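Local coordinates for protein aminoglycoside N(3)-acetyltransferase (Enterobacter cloacae, PDB 6NP4) that probably confers resistance to 2-deoxystreptamine antibiotics such as tobramycin and gentamicin by transferring an acetyl group from acetyl-CoA to their N3 amine, at residues H116-M121 and Y187-L192. Numbering follows the deposited sequence. Where two conformers were deposited one is given.
With TOY (tobramycin), chain B.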
# COMPACT_ATOMS: atom_id res chain seq x y z
N HIS A 116 -8.81 8.76 1.58
CA HIS A 116 -7.79 9.53 0.86
C HIS A 116 -7.79 9.08 -0.59
O HIS A 116 -7.48 7.92 -0.85
CB HIS A 116 -6.43 9.26 1.49
CG HIS A 116 -5.36 10.21 1.05
ND1 HIS A 116 -4.99 10.35 -0.28
CD2 HIS A 116 -4.55 11.01 1.78
CE1 HIS A 116 -4.00 11.22 -0.33
NE2 HIS A 116 -3.72 11.63 0.90
N PRO A 117 -8.17 9.91 -1.55
CA PRO A 117 -8.38 9.36 -2.90
C PRO A 117 -7.11 8.83 -3.55
O PRO A 117 -7.16 7.85 -4.29
CB PRO A 117 -8.98 10.54 -3.67
CG PRO A 117 -9.61 11.36 -2.61
CD PRO A 117 -8.68 11.29 -1.45
N ASP A 118 -5.96 9.46 -3.31
CA ASP A 118 -4.74 9.03 -3.97
C ASP A 118 -4.06 7.90 -3.20
O ASP A 118 -3.48 7.00 -3.81
CB ASP A 118 -3.79 10.22 -4.14
CG ASP A 118 -2.63 9.89 -5.04
OD1 ASP A 118 -2.83 9.71 -6.26
OD2 ASP A 118 -1.50 9.78 -4.53
N ALA A 119 -4.11 7.95 -1.88
CA ALA A 119 -3.45 6.97 -1.02
C ALA A 119 -4.42 5.88 -0.54
O ALA A 119 -4.10 5.15 0.41
CB ALA A 119 -2.83 7.68 0.17
N SER A 120 -5.57 5.73 -1.19
CA SER A 120 -6.64 4.92 -0.62
C SER A 120 -6.18 3.51 -0.25
O SER A 120 -5.51 2.83 -1.02
CB SER A 120 -7.80 4.85 -1.61
OG SER A 120 -8.97 4.27 -1.02
N MET A 121 -6.64 3.07 0.92
CA MET A 121 -6.35 1.75 1.47
C MET A 121 -7.64 0.97 1.69
O MET A 121 -8.62 1.52 2.21
CB MET A 121 -5.67 1.92 2.83
CG MET A 121 -4.40 2.75 2.82
SD MET A 121 -2.98 1.79 2.26
CE MET A 121 -1.80 3.08 1.95
N TYR A 187 -0.88 18.80 -4.25
CA TYR A 187 -1.82 18.26 -5.23
C TYR A 187 -3.23 18.45 -4.69
O TYR A 187 -3.42 18.84 -3.53
CB TYR A 187 -1.49 16.80 -5.60
CG TYR A 187 -1.44 15.84 -4.44
CD1 TYR A 187 -2.59 15.28 -3.91
CD2 TYR A 187 -0.23 15.49 -3.90
CE1 TYR A 187 -2.53 14.39 -2.84
CE2 TYR A 187 -0.16 14.59 -2.83
CZ TYR A 187 -1.31 14.04 -2.32
OH TYR A 187 -1.24 13.14 -1.27
N SER A 188 -4.21 18.20 -5.55
CA SER A 188 -5.61 18.42 -5.21
C SER A 188 -6.41 17.19 -5.54
O SER A 188 -6.22 16.58 -6.60
CB SER A 188 -6.19 19.61 -5.98
OG SER A 188 -5.49 20.81 -5.70
N MET A 189 -7.33 16.84 -4.65
CA MET A 189 -8.22 15.70 -4.84
C MET A 189 -9.67 16.13 -4.67
O MET A 189 -9.98 16.95 -3.79
CB MET A 189 -7.93 14.58 -3.84
CG MET A 189 -6.57 13.93 -4.03
SD MET A 189 -6.43 12.90 -5.45
CE MET A 189 -4.93 13.46 -6.24
N PRO A 190 -10.59 15.55 -5.45
CA PRO A 190 -12.01 15.87 -5.31
C PRO A 190 -12.68 14.86 -4.40
O PRO A 190 -12.68 13.65 -4.71
CB PRO A 190 -12.50 15.79 -6.75
CG PRO A 190 -11.65 14.69 -7.37
CD PRO A 190 -10.33 14.69 -6.62
N LEU A 191 -13.17 15.31 -3.24
CA LEU A 191 -13.76 14.48 -2.19
C LEU A 191 -15.27 14.65 -2.19
O LEU A 191 -15.79 15.65 -2.66
CB LEU A 191 -13.21 14.87 -0.79
CG LEU A 191 -11.72 14.97 -0.53
CD1 LEU A 191 -11.47 15.27 0.94
CD2 LEU A 191 -11.05 13.71 -0.92
N LEU A 192 -15.97 13.68 -1.63
CA LEU A 192 -17.38 13.85 -1.32
C LEU A 192 -17.52 14.26 0.13
O LEU A 192 -16.96 13.61 1.03
CB LEU A 192 -18.18 12.57 -1.53
CG LEU A 192 -18.41 12.13 -2.97
CD1 LEU A 192 -19.03 10.74 -2.98
CD2 LEU A 192 -19.30 13.14 -3.70
C11 TOY B . 6.39 3.92 -8.19
O11 TOY B . 5.95 3.84 -6.88
C21 TOY B . 6.78 2.49 -8.65
N21 TOY B . 5.62 1.59 -8.43
C31 TOY B . 7.94 1.98 -7.91
C41 TOY B . 9.09 2.91 -7.99
O41 TOY B . 10.11 2.52 -7.07
C51 TOY B . 8.70 4.33 -7.61
O51 TOY B . 7.54 4.80 -8.37
C61 TOY B . 9.85 5.26 -7.88
N61 TOY B . 9.53 6.60 -7.43
C12 TOY B . 2.97 6.02 -4.76
N12 TOY B . 2.24 6.98 -3.93
C22 TOY B . 4.18 5.49 -3.98
C32 TOY B . 4.95 4.46 -4.84
N32 TOY B . 6.14 4.02 -4.13
C42 TOY B . 5.40 4.99 -6.22
C52 TOY B . 4.22 5.65 -6.94
O52 TOY B . 4.68 6.34 -8.08
C62 TOY B . 3.46 6.65 -6.06
O62 TOY B . 2.34 7.13 -6.77
C13 TOY B . 2.16 8.50 -6.84
C23 TOY B . 0.66 8.73 -6.94
O23 TOY B . 0.06 8.14 -5.80
C33 TOY B . 0.09 8.15 -8.20
N33 TOY B . -1.40 8.41 -8.25
C43 TOY B . 0.81 8.68 -9.41
O43 TOY B . 0.34 8.03 -10.59
C53 TOY B . 2.32 8.45 -9.26
O53 TOY B . 2.77 9.09 -8.03
C63 TOY B . 3.12 8.96 -10.43
O63 TOY B . 2.84 10.30 -10.67
O HOH W 1 -1.81 13.65 1.41
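Pro-117 lies against the strand 187-192 with the tip of its ring, CG, against both Met-189 and Leu-191. The apolar part of the contact starts there: Pro-117 CG sits 3.8 Å from Met-189 CB, and the two side chains run past one another in opposite directions. Leu-191 crosses the proline at about a right angle and brings CD2 to 3.2 Å from Pro-117 CG, a tight fit even for buried carbons. Met-189 bends at chi2 (-72°) and again at chi3, which brings its sulfur and methyl group alongside Asp-118; SD and CE each stop 4.0 Å from Asp-118 CB.

The polar part is bridged by solvent. The Tyr-187 hydroxyl comes to the edge of the His-116 ring, in its plane, OH 3.5 Å from CE1, the two side chains crossing at about a right angle, and one water joins them, 2.8 Å from both His-116 NE2 and Tyr-187 OH. At the other ring nitrogen, Asp-118 N gives a weak hydrogen bond to His-116 ND1, while Ala-119 CB lies over the rim of one face of the imidazole.

Asp-118 links this packing to the antibiotic. With CG anti to the backbone N (chi1 -169°), its carboxylate reaches tobramycin and grips one sugar twice: N33 donates to OD1 at 2.8 Å and O23 to OD2 at 2.6 Å. Ser-65 OG also bonds OD1, so the carboxylate is held by protein as well as ligand, and it probably complements the charge of an ammonium at N33.

Phe-87 also packs on Pro-117, and Tyr-67 of helix 67-70 touches both Asp-118 and Tyr-187. The contact thus joins the loop between strands 112-113 and 121-124 of the mixed sheet to the separate two-stranded antiparallel hairpin, where strand 184-193 pairs with 196-205.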